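Local coordinates for protein AlyGC (Glaciecola chathamensis, PDB 5GKD) that acts as a polysaccharide lyase of family 6 that degrades alginate, probably by beta-elimination at a calcium-containing active site, at residues A[150-155]-A[197-202]; A[449-454]-A[462-467]; A[501-506]-A[511-516]. All coordinates share one frame; numbering follows the deposited sequence.

Contact 1 of 3, residues A[150-155]-A[197-202]. With PO4 (phosphate ion), chain G.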
ATOM      1  N   MET A 150       0.153  25.774   8.724  1.00 17.90           N
ATOM      2  CA  MET A 150       0.368  27.128   8.239  1.00 17.87           C
ATOM      3  C   MET A 150       1.841  27.474   8.312  1.00 18.24           C
ATOM      4  O   MET A 150       2.492  27.202   9.321  1.00 18.06           O
ATOM      5  CB  MET A 150      -0.412  28.147   9.051  1.00 17.22           C
ATOM      6  CG  MET A 150      -0.133  29.572   8.626  1.00 16.92           C
ATOM      7  SD  MET A 150      -1.222  30.718   9.453  1.00 19.78           S
ATOM      8  CE  MET A 150      -0.861  32.216   8.541  1.00 15.61           C
ATOM      9  N   ALA A 151       2.353  28.094   7.253  1.00 17.93           N
ATOM     10  CA  ALA A 151       3.746  28.495   7.216  1.00 17.72           C
ATOM     11  C   ALA A 151       3.883  29.879   6.587  1.00 18.86           C
ATOM     12  O   ALA A 151       3.043  30.312   5.798  1.00 22.37           O
ATOM     13  CB  ALA A 151       4.592  27.467   6.455  1.00 18.13           C
ATOM     14  N   VAL A 152       4.943  30.576   6.971  1.00 18.57           N
ATOM     15  CA  VAL A 152       5.408  31.799   6.319  1.00 16.19           C
ATOM     16  C   VAL A 152       6.649  31.425   5.528  1.00 17.91           C
ATOM     17  O   VAL A 152       7.617  30.923   6.107  1.00 18.24           O
ATOM     18  CB  VAL A 152       5.743  32.893   7.346  1.00 18.71           C
ATOM     19  CG1 VAL A 152       6.514  34.017   6.688  1.00 17.39           C
ATOM     20  CG2 VAL A 152       4.496  33.407   8.022  1.00 18.52           C
ATOM     21  N   ARG A 153       6.622  31.636   4.220  1.00 20.42           N
ATOM     22  CA  ARG A 153       7.755  31.325   3.360  1.00 19.25           C
ATOM     23  C   ARG A 153       8.666  32.532   3.224  1.00 19.69           C
ATOM     24  O   ARG A 153       8.214  33.671   3.197  1.00 17.36           O
ATOM     25  CB  ARG A 153       7.312  30.917   1.952  1.00 21.47           C
ATOM     26  CG  ARG A 153       6.700  29.568   1.825  1.00 28.64           C
ATOM     27  CD  ARG A 153       7.723  28.462   1.978  1.00 28.98           C
ATOM     28  NE  ARG A 153       8.197  27.881   0.725  1.00 27.49           N
ATOM     29  CZ  ARG A 153       9.389  27.302   0.619  1.00 36.75           C
ATOM     30  NH1 ARG A 153      10.205  27.286   1.667  1.00 34.86           N
ATOM     31  NH2 ARG A 153       9.792  26.763  -0.520  1.00 37.72           N
ATOM     32  N   LEU A 154       9.952  32.261   3.033  1.00 22.07           N
ATOM     33  CA  LEU A 154      10.962  33.308   2.983  1.00 21.22           C
ATOM     34  C   LEU A 154      11.877  33.134   1.781  1.00 20.50           C
ATOM     35  O   LEU A 154      13.048  33.516   1.820  1.00 23.04           O
ATOM     36  CB  LEU A 154      11.778  33.307   4.267  1.00 16.67           C
ATOM     37  CG  LEU A 154      10.922  33.547   5.503  1.00 18.44           C
ATOM     38  CD1 LEU A 154      11.769  33.291   6.729  1.00 14.87           C
ATOM     39  CD2 LEU A 154      10.381  34.956   5.482  1.00 17.54           C
ATOM     40  N   THR A 155      11.360  32.547   0.710  1.00 22.95           N
ATOM     41  CA  THR A 155      12.257  31.997  -0.291  1.00 26.10           C
ATOM     42  C   THR A 155      12.941  33.073  -1.114  1.00 24.68           C
ATOM     43  O   THR A 155      14.015  32.817  -1.656  1.00 31.07           O
ATOM     44  CB  THR A 155      11.506  30.991  -1.162  1.00 28.01           C
ATOM     45  OG1 THR A 155      10.274  31.545  -1.595  1.00 31.18           O
ATOM     46  CG2 THR A 155      11.194  29.775  -0.345  1.00 25.42           C
ATOM     47  N   SER A 197      12.592  37.797   9.389  1.00 23.92           N
ATOM     48  CA  SER A 197      11.211  37.728   8.946  1.00 19.23           C
ATOM     49  C   SER A 197      10.327  38.813   9.552  1.00 20.27           C
ATOM     50  O   SER A 197       9.458  39.337   8.857  1.00 21.73           O
ATOM     51  CB  SER A 197      10.643  36.339   9.258  1.00 18.47           C
ATOM     52  OG  SER A 197       9.291  36.237   8.865  1.00 20.46           O
ATOM     53  N   PHE A 198      10.532  39.164  10.826  1.00 21.12           N
ATOM     54  CA  PHE A 198       9.735  40.180  11.536  1.00 23.42           C
ATOM     55  C   PHE A 198       8.257  39.806  11.616  1.00 22.86           C
ATOM     56  O   PHE A 198       7.394  40.673  11.610  1.00 23.32           O
ATOM     57  CB  PHE A 198       9.872  41.565  10.900  1.00 22.68           C
ATOM     58  CG  PHE A 198      11.287  42.092  10.844  1.00 23.61           C
ATOM     59  CD1 PHE A 198      12.132  41.983  11.924  1.00 25.96           C
ATOM     60  CD2 PHE A 198      11.745  42.742   9.715  1.00 25.26           C
ATOM     61  CE1 PHE A 198      13.431  42.503  11.872  1.00 28.94           C
ATOM     62  CE2 PHE A 198      13.037  43.255   9.659  1.00 24.45           C
ATOM     63  CZ  PHE A 198      13.880  43.125  10.737  1.00 24.59           C
ATOM     64  N   THR A 199       7.947  38.521  11.690  1.00 23.25           N
ATOM     65  CA  THR A 199       6.561  38.076  11.746  1.00 20.48           C
ATOM     66  C   THR A 199       5.995  38.207  13.155  1.00 19.24           C
ATOM     67  O   THR A 199       6.645  37.846  14.130  1.00 22.05           O
ATOM     68  CB  THR A 199       6.456  36.622  11.293  1.00 17.72           C
ATOM     69  OG1 THR A 199       6.886  36.513   9.927  1.00 21.06           O
ATOM     70  CG2 THR A 199       5.029  36.125  11.426  1.00 18.51           C
ATOM     71  N   LEU A 200       4.763  38.689  13.243  1.00 20.35           N
ATOM     72  CA  LEU A 200       4.044  38.886  14.495  1.00 20.06           C
ATOM     73  C   LEU A 200       2.977  37.803  14.641  1.00 20.32           C
ATOM     74  O   LEU A 200       2.052  37.729  13.828  1.00 20.54           O
ATOM     75  CB  LEU A 200       3.406  40.276  14.519  1.00 18.93           C
ATOM     76  CG  LEU A 200       2.519  40.674  15.693  1.00 25.19           C
ATOM     77  CD1 LEU A 200       3.313  40.383  16.933  1.00 30.21           C
ATOM     78  CD2 LEU A 200       2.148  42.159  15.683  1.00 19.84           C
ATOM     79  N   VAL A 201       3.096  36.981  15.680  1.00 18.67           N
ATOM     80  CA  VAL A 201       2.169  35.895  15.957  1.00 18.18           C
ATOM     81  C   VAL A 201       1.585  36.136  17.338  1.00 19.51           C
ATOM     82  O   VAL A 201       2.241  35.848  18.343  1.00 20.82           O
ATOM     83  CB  VAL A 201       2.841  34.519  15.896  1.00 16.66           C
ATOM     84  CG1 VAL A 201       1.804  33.410  16.155  1.00 12.12           C
ATOM     85  CG2 VAL A 201       3.555  34.317  14.575  1.00 16.89           C
ATOM     86  N   GLU A 202       0.344  36.609  17.399  1.00 18.31           N
ATOM     87  CA  GLU A 202      -0.225  37.106  18.645  1.00 20.47           C
ATOM     88  C   GLU A 202      -1.690  36.731  18.811  1.00 18.95           C
ATOM     89  O   GLU A 202      -2.462  36.707  17.855  1.00 21.34           O
ATOM     90  CB  GLU A 202      -0.084  38.625  18.731  1.00 22.46           C
ATOM     91  CG  GLU A 202      -0.742  39.350  17.594  1.00 26.15           C
ATOM     92  CD  GLU A 202      -0.813  40.819  17.836  1.00 34.70           C
ATOM     93  OE1 GLU A 202      -1.592  41.497  17.138  1.00 35.47           O
ATOM     94  OE2 GLU A 202      -0.084  41.292  18.734  1.00 40.82           O
TER
HETATM   95  P   PO4 G 803       7.266  26.595  -2.814  1.00 45.79           P
HETATM   96  O1  PO4 G 803       7.219  27.924  -2.096  1.00 36.93           O
HETATM   97  O2  PO4 G 803       6.949  26.738  -4.289  1.00 33.96           O
HETATM   98  O3  PO4 G 803       6.268  25.678  -2.149  1.00 40.38           O
HETATM   99  O4  PO4 G 803       8.651  26.003  -2.707  1.00 47.84           O

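Contact 2 of 3, residues A[449-454]-A[462-467]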
ATOM      1  N   ASN A 449     -25.026 -13.426   8.780  1.00 55.64           N
ATOM      2  CA  ASN A 449     -25.116 -12.072   8.267  1.00 52.34           C
ATOM      3  C   ASN A 449     -25.754 -11.132   9.216  1.00 44.72           C
ATOM      4  O   ASN A 449     -26.034 -10.024   8.905  1.00 45.94           O
ATOM      5  CB  ASN A 449     -25.926 -12.076   7.007  1.00 53.34           C
ATOM      6  CG  ASN A 449     -25.118 -12.448   5.815  1.00 56.95           C
ATOM      7  OD1 ASN A 449     -25.474 -12.111   4.709  1.00 65.53           O
ATOM      8  ND2 ASN A 449     -24.033 -13.151   6.028  1.00 55.96           N
ATOM      9  N   THR A 450     -25.989 -11.593  10.399  1.00 42.97           N
ATOM     10  CA  THR A 450     -26.666 -10.740  11.364  1.00 41.37           C
ATOM     11  C   THR A 450     -25.736  -9.675  11.933  1.00 42.82           C
ATOM     12  O   THR A 450     -26.189  -8.595  12.327  1.00 38.75           O
ATOM     13  CB  THR A 450     -27.234 -11.606  12.480  1.00 42.42           C
ATOM     14  OG1 THR A 450     -27.695 -10.772  13.541  1.00 53.15           O
ATOM     15  CG2 THR A 450     -26.161 -12.540  13.004  1.00 42.36           C
ATOM     16  N   LEU A 451     -24.440  -9.966  11.987  1.00 38.24           N
ATOM     17  CA  LEU A 451     -23.457  -8.998  12.451  1.00 40.25           C
ATOM     18  C   LEU A 451     -23.139  -7.982  11.359  1.00 36.87           C
ATOM     19  O   LEU A 451     -23.030  -6.784  11.629  1.00 37.17           O
ATOM     20  CB  LEU A 451     -22.200  -9.748  12.892  1.00 39.05           C
ATOM     21  CG  LEU A 451     -21.155  -9.085  13.771  1.00 39.30           C
ATOM     22  CD1 LEU A 451     -21.822  -8.511  14.987  1.00 40.46           C
ATOM     23  CD2 LEU A 451     -20.127 -10.121  14.170  1.00 31.35           C
ATOM     24  N   PHE A 452     -23.006  -8.456  10.118  1.00 36.81           N
ATOM     25  CA  PHE A 452     -22.853  -7.576   8.970  1.00 36.27           C
ATOM     26  C   PHE A 452     -23.966  -6.543   8.910  1.00 36.74           C
ATOM     27  O   PHE A 452     -23.721  -5.367   8.629  1.00 36.90           O
ATOM     28  CB  PHE A 452     -22.828  -8.421   7.695  1.00 37.41           C
ATOM     29  CG  PHE A 452     -22.639  -7.628   6.430  1.00 41.03           C
ATOM     30  CD1 PHE A 452     -23.732  -7.094   5.755  1.00 39.80           C
ATOM     31  CD2 PHE A 452     -21.370  -7.448   5.894  1.00 37.56           C
ATOM     32  CE1 PHE A 452     -23.561  -6.367   4.587  1.00 41.61           C
ATOM     33  CE2 PHE A 452     -21.189  -6.728   4.723  1.00 40.63           C
ATOM     34  CZ  PHE A 452     -22.288  -6.189   4.064  1.00 40.28           C
ATOM     35  N   ASP A 453     -25.204  -6.965   9.164  1.00 41.43           N
ATOM     36  CA  ASP A 453     -26.320  -6.038   9.064  1.00 36.86           C
ATOM     37  C   ASP A 453     -26.388  -5.118  10.271  1.00 33.74           C
ATOM     38  O   ASP A 453     -26.710  -3.938  10.129  1.00 38.65           O
ATOM     39  CB  ASP A 453     -27.632  -6.807   8.895  1.00 40.62           C
ATOM     40  CG  ASP A 453     -27.704  -7.546   7.572  1.00 40.78           C
ATOM     41  OD1 ASP A 453     -27.146  -7.047   6.576  1.00 39.99           O
ATOM     42  OD2 ASP A 453     -28.314  -8.634   7.528  1.00 48.00           O
ATOM     43  N   ALA A 454     -26.082  -5.623  11.465  1.00 39.96           N
ATOM     44  CA  ALA A 454     -26.128  -4.756  12.641  1.00 39.88           C
ATOM     45  C   ALA A 454     -25.054  -3.676  12.573  1.00 38.57           C
ATOM     46  O   ALA A 454     -25.310  -2.514  12.914  1.00 37.00           O
ATOM     47  CB  ALA A 454     -25.973  -5.583  13.913  1.00 33.45           C
ATOM     48  N   ASP A 462     -22.300   3.661  18.779  1.00 30.19           N
ATOM     49  CA  ASP A 462     -23.241   2.668  19.287  1.00 30.05           C
ATOM     50  C   ASP A 462     -22.512   1.472  19.891  1.00 31.50           C
ATOM     51  O   ASP A 462     -21.314   1.270  19.675  1.00 28.40           O
ATOM     52  CB  ASP A 462     -24.169   2.191  18.174  1.00 25.93           C
ATOM     53  CG  ASP A 462     -25.252   3.188  17.866  1.00 34.17           C
ATOM     54  OD1 ASP A 462     -25.364   4.168  18.630  1.00 35.61           O
ATOM     55  OD2 ASP A 462     -25.990   2.999  16.872  1.00 36.31           O
ATOM     56  N   VAL A 463     -23.256   0.667  20.655  1.00 31.59           N
ATOM     57  CA  VAL A 463     -22.743  -0.563  21.256  1.00 28.07           C
ATOM     58  C   VAL A 463     -23.636  -1.711  20.818  1.00 32.88           C
ATOM     59  O   VAL A 463     -24.835  -1.720  21.108  1.00 31.02           O
ATOM     60  CB  VAL A 463     -22.675  -0.480  22.788  1.00 29.79           C
ATOM     61  CG1 VAL A 463     -22.182  -1.800  23.371  1.00 33.12           C
ATOM     62  CG2 VAL A 463     -21.770   0.650  23.219  1.00 28.03           C
ATOM     63  N   LEU A 464     -23.056  -2.673  20.115  1.00 31.65           N
ATOM     64  CA  LEU A 464     -23.766  -3.874  19.707  1.00 32.00           C
ATOM     65  C   LEU A 464     -23.621  -4.925  20.805  1.00 36.52           C
ATOM     66  O   LEU A 464     -22.503  -5.243  21.223  1.00 35.02           O
ATOM     67  CB  LEU A 464     -23.224  -4.395  18.375  1.00 34.41           C
ATOM     68  CG  LEU A 464     -23.703  -3.802  17.034  1.00 34.97           C
ATOM     69  CD1 LEU A 464     -23.748  -2.291  17.034  1.00 36.65           C
ATOM     70  CD2 LEU A 464     -22.839  -4.299  15.868  1.00 31.79           C
ATOM     71  N   VAL A 465     -24.753  -5.444  21.285  1.00 38.22           N
ATOM     72  CA  VAL A 465     -24.797  -6.412  22.375  1.00 37.49           C
ATOM     73  C   VAL A 465     -25.270  -7.733  21.781  1.00 37.17           C
ATOM     74  O   VAL A 465     -26.458  -7.902  21.483  1.00 35.93           O
ATOM     75  CB  VAL A 465     -25.705  -5.950  23.519  1.00 36.39           C
ATOM     76  CG1 VAL A 465     -25.523  -6.844  24.721  1.00 39.54           C
ATOM     77  CG2 VAL A 465     -25.396  -4.512  23.875  1.00 33.91           C
ATOM     78  N   LEU A 466     -24.340  -8.667  21.590  1.00 35.84           N
ATOM     79  CA  LEU A 466     -24.652  -9.933  20.942  1.00 36.86           C
ATOM     80  C   LEU A 466     -25.226 -10.904  21.963  1.00 41.32           C
ATOM     81  O   LEU A 466     -24.623 -11.145  23.016  1.00 39.70           O
ATOM     82  CB  LEU A 466     -23.409 -10.544  20.292  1.00 37.06           C
ATOM     83  CG  LEU A 466     -22.408  -9.657  19.558  1.00 37.69           C
ATOM     84  CD1 LEU A 466     -21.243 -10.483  19.041  1.00 31.62           C
ATOM     85  CD2 LEU A 466     -23.077  -8.915  18.430  1.00 33.59           C
ATOM     86  N   GLN A 467     -26.392 -11.457  21.654  1.00 40.33           N
ATOM     87  CA  GLN A 467     -26.957 -12.489  22.500  1.00 39.79           C
ATOM     88  C   GLN A 467     -26.187 -13.789  22.295  1.00 41.46           C
ATOM     89  O   GLN A 467     -25.404 -13.933  21.353  1.00 36.56           O
ATOM     90  CB  GLN A 467     -28.439 -12.664  22.191  1.00 42.84           C
ATOM     91  CG  GLN A 467     -29.228 -11.356  22.239  1.00 46.09           C
ATOM     92  CD  GLN A 467     -30.519 -11.418  21.434  1.00 56.64           C
ATOM     93  OE1 GLN A 467     -30.647 -12.215  20.504  1.00 62.75           O
ATOM     94  NE2 GLN A 467     -31.475 -10.562  21.774  1.00 62.55           N
TER

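Contact 3 of 3, residues A[501-506]-A[511-516]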
ATOM      1  N   THR A 501     -10.543 -12.216   6.038  1.00 23.94           N
ATOM      2  CA  THR A 501     -10.579 -11.196   7.067  1.00 26.86           C
ATOM      3  C   THR A 501     -11.921 -11.266   7.764  1.00 27.73           C
ATOM      4  O   THR A 501     -12.949 -11.483   7.120  1.00 30.32           O
ATOM      5  CB  THR A 501     -10.372  -9.787   6.480  1.00 27.35           C
ATOM      6  OG1 THR A 501      -9.061  -9.694   5.918  1.00 26.03           O
ATOM      7  CG2 THR A 501     -10.536  -8.729   7.558  1.00 21.76           C
ATOM      8  N   LEU A 502     -11.893 -11.119   9.085  1.00 25.60           N
ATOM      9  CA  LEU A 502     -13.112 -10.944   9.856  1.00 27.95           C
ATOM     10  C   LEU A 502     -13.533  -9.480   9.899  1.00 26.03           C
ATOM     11  O   LEU A 502     -14.660  -9.139   9.539  1.00 28.55           O
ATOM     12  CB  LEU A 502     -12.909 -11.475  11.274  1.00 25.36           C
ATOM     13  CG  LEU A 502     -14.136 -11.321  12.157  1.00 26.73           C
ATOM     14  CD1 LEU A 502     -15.288 -12.092  11.549  1.00 24.64           C
ATOM     15  CD2 LEU A 502     -13.836 -11.776  13.569  1.00 22.08           C
ATOM     16  N   ILE A 503     -12.635  -8.600  10.339  1.00 28.76           N
ATOM     17  CA  ILE A 503     -12.939  -7.186  10.538  1.00 26.46           C
ATOM     18  C   ILE A 503     -11.881  -6.330   9.854  1.00 24.64           C
ATOM     19  O   ILE A 503     -10.678  -6.513  10.082  1.00 24.64           O
ATOM     20  CB  ILE A 503     -13.026  -6.816  12.029  1.00 24.19           C
ATOM     21  CG1 ILE A 503     -14.166  -7.571  12.697  1.00 25.68           C
ATOM     22  CG2 ILE A 503     -13.229  -5.316  12.185  1.00 27.03           C
ATOM     23  CD1 ILE A 503     -14.219  -7.370  14.187  1.00 27.45           C
ATOM     24  N   GLU A 504     -12.341  -5.372   9.056  1.00 25.49           N
ATOM     25  CA  GLU A 504     -11.520  -4.384   8.374  1.00 24.42           C
ATOM     26  C   GLU A 504     -11.844  -3.006   8.933  1.00 24.13           C
ATOM     27  O   GLU A 504     -13.015  -2.637   9.040  1.00 24.68           O
ATOM     28  CB  GLU A 504     -11.784  -4.416   6.868  1.00 25.15           C
ATOM     29  CG  GLU A 504     -11.122  -3.310   6.094  1.00 25.51           C
ATOM     30  CD  GLU A 504     -11.565  -3.278   4.642  1.00 30.88           C
ATOM     31  OE1 GLU A 504     -10.807  -3.747   3.772  1.00 31.54           O
ATOM     32  OE2 GLU A 504     -12.681  -2.786   4.374  1.00 40.06           O
ATOM     33  N   ILE A 505     -10.818  -2.256   9.298  1.00 24.41           N
ATOM     34  CA  ILE A 505     -10.991  -0.927   9.868  1.00 22.78           C
ATOM     35  C   ILE A 505     -10.692   0.095   8.773  1.00 20.64           C
ATOM     36  O   ILE A 505      -9.556   0.207   8.302  1.00 21.81           O
ATOM     37  CB  ILE A 505     -10.110  -0.717  11.107  1.00 22.40           C
ATOM     38  CG1 ILE A 505     -10.382  -1.813  12.138  1.00 22.88           C
ATOM     39  CG2 ILE A 505     -10.360   0.667  11.714  1.00 20.33           C
ATOM     40  CD1 ILE A 505      -9.472  -1.758  13.374  1.00 21.96           C
ATOM     41  N   ASN A 506     -11.720   0.831   8.371  1.00 21.86           N
ATOM     42  CA  ASN A 506     -11.652   1.890   7.378  1.00 20.83           C
ATOM     43  C   ASN A 506     -11.555   3.248   8.054  1.00 22.92           C
ATOM     44  O   ASN A 506     -11.676   3.371   9.271  1.00 22.98           O
ATOM     45  CB  ASN A 506     -12.889   1.862   6.477  1.00 23.14           C
ATOM     46  CG  ASN A 506     -12.922   0.655   5.555  1.00 35.44           C
ATOM     47  OD1 ASN A 506     -13.900  -0.100   5.516  1.00 40.21           O
ATOM     48  ND2 ASN A 506     -11.859   0.471   4.801  1.00 32.16           N
ATOM     49  N   LEU A 511     -12.714   0.601  16.971  1.00 24.40           N
ATOM     50  CA  LEU A 511     -13.333  -0.659  17.357  1.00 23.59           C
ATOM     51  C   LEU A 511     -12.996  -1.030  18.794  1.00 23.24           C
ATOM     52  O   LEU A 511     -11.826  -1.014  19.180  1.00 23.80           O
ATOM     53  CB  LEU A 511     -12.884  -1.791  16.418  1.00 22.43           C
ATOM     54  CG  LEU A 511     -13.378  -3.200  16.775  1.00 28.31           C
ATOM     55  CD1 LEU A 511     -14.905  -3.270  16.725  1.00 25.10           C
ATOM     56  CD2 LEU A 511     -12.756  -4.281  15.877  1.00 22.55           C
ATOM     57  N   THR A 512     -14.019  -1.375  19.572  1.00 25.14           N
ATOM     58  CA  THR A 512     -13.848  -2.060  20.844  1.00 23.27           C
ATOM     59  C   THR A 512     -14.510  -3.425  20.757  1.00 26.23           C
ATOM     60  O   THR A 512     -15.666  -3.530  20.335  1.00 29.98           O
ATOM     61  CB  THR A 512     -14.440  -1.265  22.003  1.00 27.83           C
ATOM     62  OG1 THR A 512     -13.649  -0.095  22.244  1.00 25.62           O
ATOM     63  CG2 THR A 512     -14.489  -2.117  23.274  1.00 28.78           C
ATOM     64  N   LEU A 513     -13.762  -4.465  21.103  1.00 27.57           N
ATOM     65  CA  LEU A 513     -14.286  -5.808  21.291  1.00 26.02           C
ATOM     66  C   LEU A 513     -14.259  -6.113  22.781  1.00 30.25           C
ATOM     67  O   LEU A 513     -13.226  -5.936  23.435  1.00 29.52           O
ATOM     68  CB  LEU A 513     -13.466  -6.855  20.532  1.00 26.05           C
ATOM     69  CG  LEU A 513     -13.370  -6.752  19.013  1.00 24.74           C
ATOM     70  CD1 LEU A 513     -12.464  -7.825  18.470  1.00 24.35           C
ATOM     71  CD2 LEU A 513     -14.724  -6.863  18.385  1.00 26.74           C
ATOM     72  N   ASP A 514     -15.384  -6.586  23.308  1.00 30.07           N
ATOM     73  CA  ASP A 514     -15.539  -6.792  24.742  1.00 29.67           C
ATOM     74  C   ASP A 514     -16.256  -8.123  24.955  1.00 34.44           C
ATOM     75  O   ASP A 514     -17.429  -8.269  24.592  1.00 30.32           O
ATOM     76  CB  ASP A 514     -16.303  -5.620  25.359  1.00 29.03           C
ATOM     77  CG  ASP A 514     -16.439  -5.727  26.858  1.00 36.21           C
ATOM     78  OD1 ASP A 514     -15.885  -6.681  27.448  1.00 38.24           O
ATOM     79  OD2 ASP A 514     -17.083  -4.827  27.448  1.00 38.01           O
ATOM     80  N   GLY A 515     -15.542  -9.103  25.501  1.00 29.34           N
ATOM     81  CA  GLY A 515     -16.158 -10.362  25.864  1.00 32.90           C
ATOM     82  C   GLY A 515     -16.544 -11.275  24.720  1.00 31.15           C
ATOM     83  O   GLY A 515     -17.381 -12.148  24.900  1.00 38.76           O
ATOM     84  N   VAL A 516     -15.965 -11.119  23.558  1.00 31.01           N
ATOM     85  CA  VAL A 516     -16.385 -11.927  22.439  1.00 25.47           C
ATOM     86  C   VAL A 516     -15.486 -13.152  22.346  1.00 25.17           C
ATOM     87  O   VAL A 516     -14.415 -13.217  22.944  1.00 30.14           O
ATOM     88  CB  VAL A 516     -16.389 -11.129  21.114  1.00 29.39           C
ATOM     89  CG1 VAL A 516     -17.064  -9.784  21.301  1.00 29.83           C
ATOM     90  CG2 VAL A 516     -14.973 -10.962  20.571  1.00 28.37           C
TER

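Contact 1 of 3, residues A[150-155]-A[197-202]
Ser197 OG sits in a closed ring of polar groups: it donates to Thr199 OG1 at 2.6 Å and receives a bond from Asn162 ND2, while Thr199 OG1 is also bonded to Asn162 OD1. One asparagine amide thus ties both hydroxyls together, so both buried oxygens are satisfied in the turn just ahead of the strand that begins at Leu200. The side of this cluster nearest residues 150-155 is dressed with aliphatic carbon. Both branches of Leu154 rest against Ser197 CB, CD1 at 4.1 Å from it, and CD2 reaches Ser197 OG as well, at 3.8 Å. Val152 reaches toward Thr199 tip to tip, its CG1 stopping 4.1 Å from Thr199 OG1. That branch stands anti to the backbone N (chi1 167°), which carries it inward, where Ile166 also touches both Val152 and Thr199.

Arg153, between the two inward residues, serves a different site. Its bent side chain presents one edge of the guanidinium to a phosphate ion, probably taken up from the crystallisation liquor: NE donates to PO4 O1 at 3.0 Å and NH2 to PO4 O4 at 2.6 Å, with the phosphorus in the guanidinium plane. Thr155 CG2 lies over the centre of one face, while Tyr129 and Arg94 also bond the anion. A leucine here, without the guanidinium, would probably leave the phosphate held by Tyr129 and Arg94 with less charge to balance it.

Strand 150-152 runs between parallel strands 124-128 and 185-188, whereas strand 200-207 belongs to another face. Parallel strands stacked coil on coil, with side chains from different faces meeting in the interior, fit the right-handed parallel beta-helix of the pectate-lyase-like clan, to which the chondroitinase B family belongs.

Contact 2 of 3, residues A[449-454]-A[462-467]
Leu464 and Leu466 point from strand 462-466 toward Leu451 and Ala454 of a short helix that lies over the beginning of the second parallel beta-helix of this chain, an arrangement consistent with an N-terminal cap on the coil stack. Leu464 can be followed outward from the backbone. Its CB heads for the helix, and CG comes to 4.2 Å from Ala454 CB. At the fork the two branches part: CD1 turns aside from residues 449-454, and CD2 does the touching, 3.9 Å from Ala454 CB and 4.0 Å from Ala454 C, so it rests on the methyl and on the helix backbone behind it. The same CD2 has a looser neighbour in Leu451 CD1, at 4.4 Å. Leu464 also touches Leu483 of the neighbouring strand 482-487 and Ala458 after the helix.

Leu451 leaves the helix without aiming straight at the strand, but its CG stands anti to the backbone N (chi1 -163°), and this turn brings CD1 inward. There it meets Leu466 CD2 at 3.7 Å, the two side chains crossing at about a right angle. Val444, Tyr471 and Ile485 pack around Leu466 as well.

The helical segment runs nearly antiparallel to the strand, at 161°, with axes 10.7 Å apart; the leucines span that spacing, and the small Ala454 lets Leu464 come close to the helix backbone. On another side of the helix, Phe452 makes a cation-pi contact with Lys475. At the helix start, Asp453 N donates to Asn449 O at 3.2 Å, and Ala454 N to Thr450 O at 3.1 Å.

Contact 3 of 3, residues A[501-506]-A[511-516]
Ile503 and Leu511 meet tip to tip inside one coil of the second parallel beta-helix, joining two of its faces across the hydrophobic interior. The nearest approach is methyl to methyl, Ile503 CD1 to Leu511 CD2 at 3.8 Å. The second branch of the isoleucine helps: Ile503 CG2 is 3.9 Å from the same Leu511 CD2, so the leucine methyl is met by both arms of its partner. Leu513, two residues further along its strand and pointing to the same side, adds a looser touch, with its CD2 4.3 Å from Ile503 CD1. All three are buried, and the contact is wholly aliphatic.

The torsions put both branches within range. Ile503 has CG1 anti to the carbonyl carbon and continues extended through chi2 (174°), which makes CD1 its far tip and leaves CG2 as the shorter arm beside it. Leu511, with CG anti to the backbone N, brings CD2 up to the pair.

Around this first shell stand residues of the same and of neighbouring coils. Leu511 is flanked by Leu479 and Leu545, Ile505 touches Tyr543, and Leu502 packs on Ile495 and Pro497 of a third face. The backbones are fixed by parallel pairing: Ile503 bonds to Leu531 and Arg533 of the next coil, while Leu502 and Glu504 both bond to Leu477 of the preceding one. After Asp514 the chain turns at Gly515, whose positive phi (72°) suits a residue lacking a side chain, and goes on to strand 517-519.

Glu504, between the inward Ile503 and Ile505, faces the other way, and its OE1 forms a salt bridge with Arg533 NH1. Thr501, further back, shares that arginine: its OG1 bonds to Arg533 NE and also pairs with Thr530 OG1.

Along the chain the contacts follow in series, and they divide between two beta-helices. Contact 1 lies in the N-terminal one, in the chondroitinase B-like part of the chain, which also holds the calcium and carbonate sites. Contacts 2 and 3 occupy the C-terminal one, on the opposite side of the chain's centre; contact 1 is about 52 Å from contact 2 and about 45 Å from contact 3, centre to centre. Those two are neighbours, with centres about 11 Å apart and nearest atoms about 5 Å apart: strand 462-466 pairs with 482-487, which pairs with 510-514. The helix that probably caps the first coils thus sits on the same continuous stack as contact 3, while contact 1 belongs to the other beta-helix.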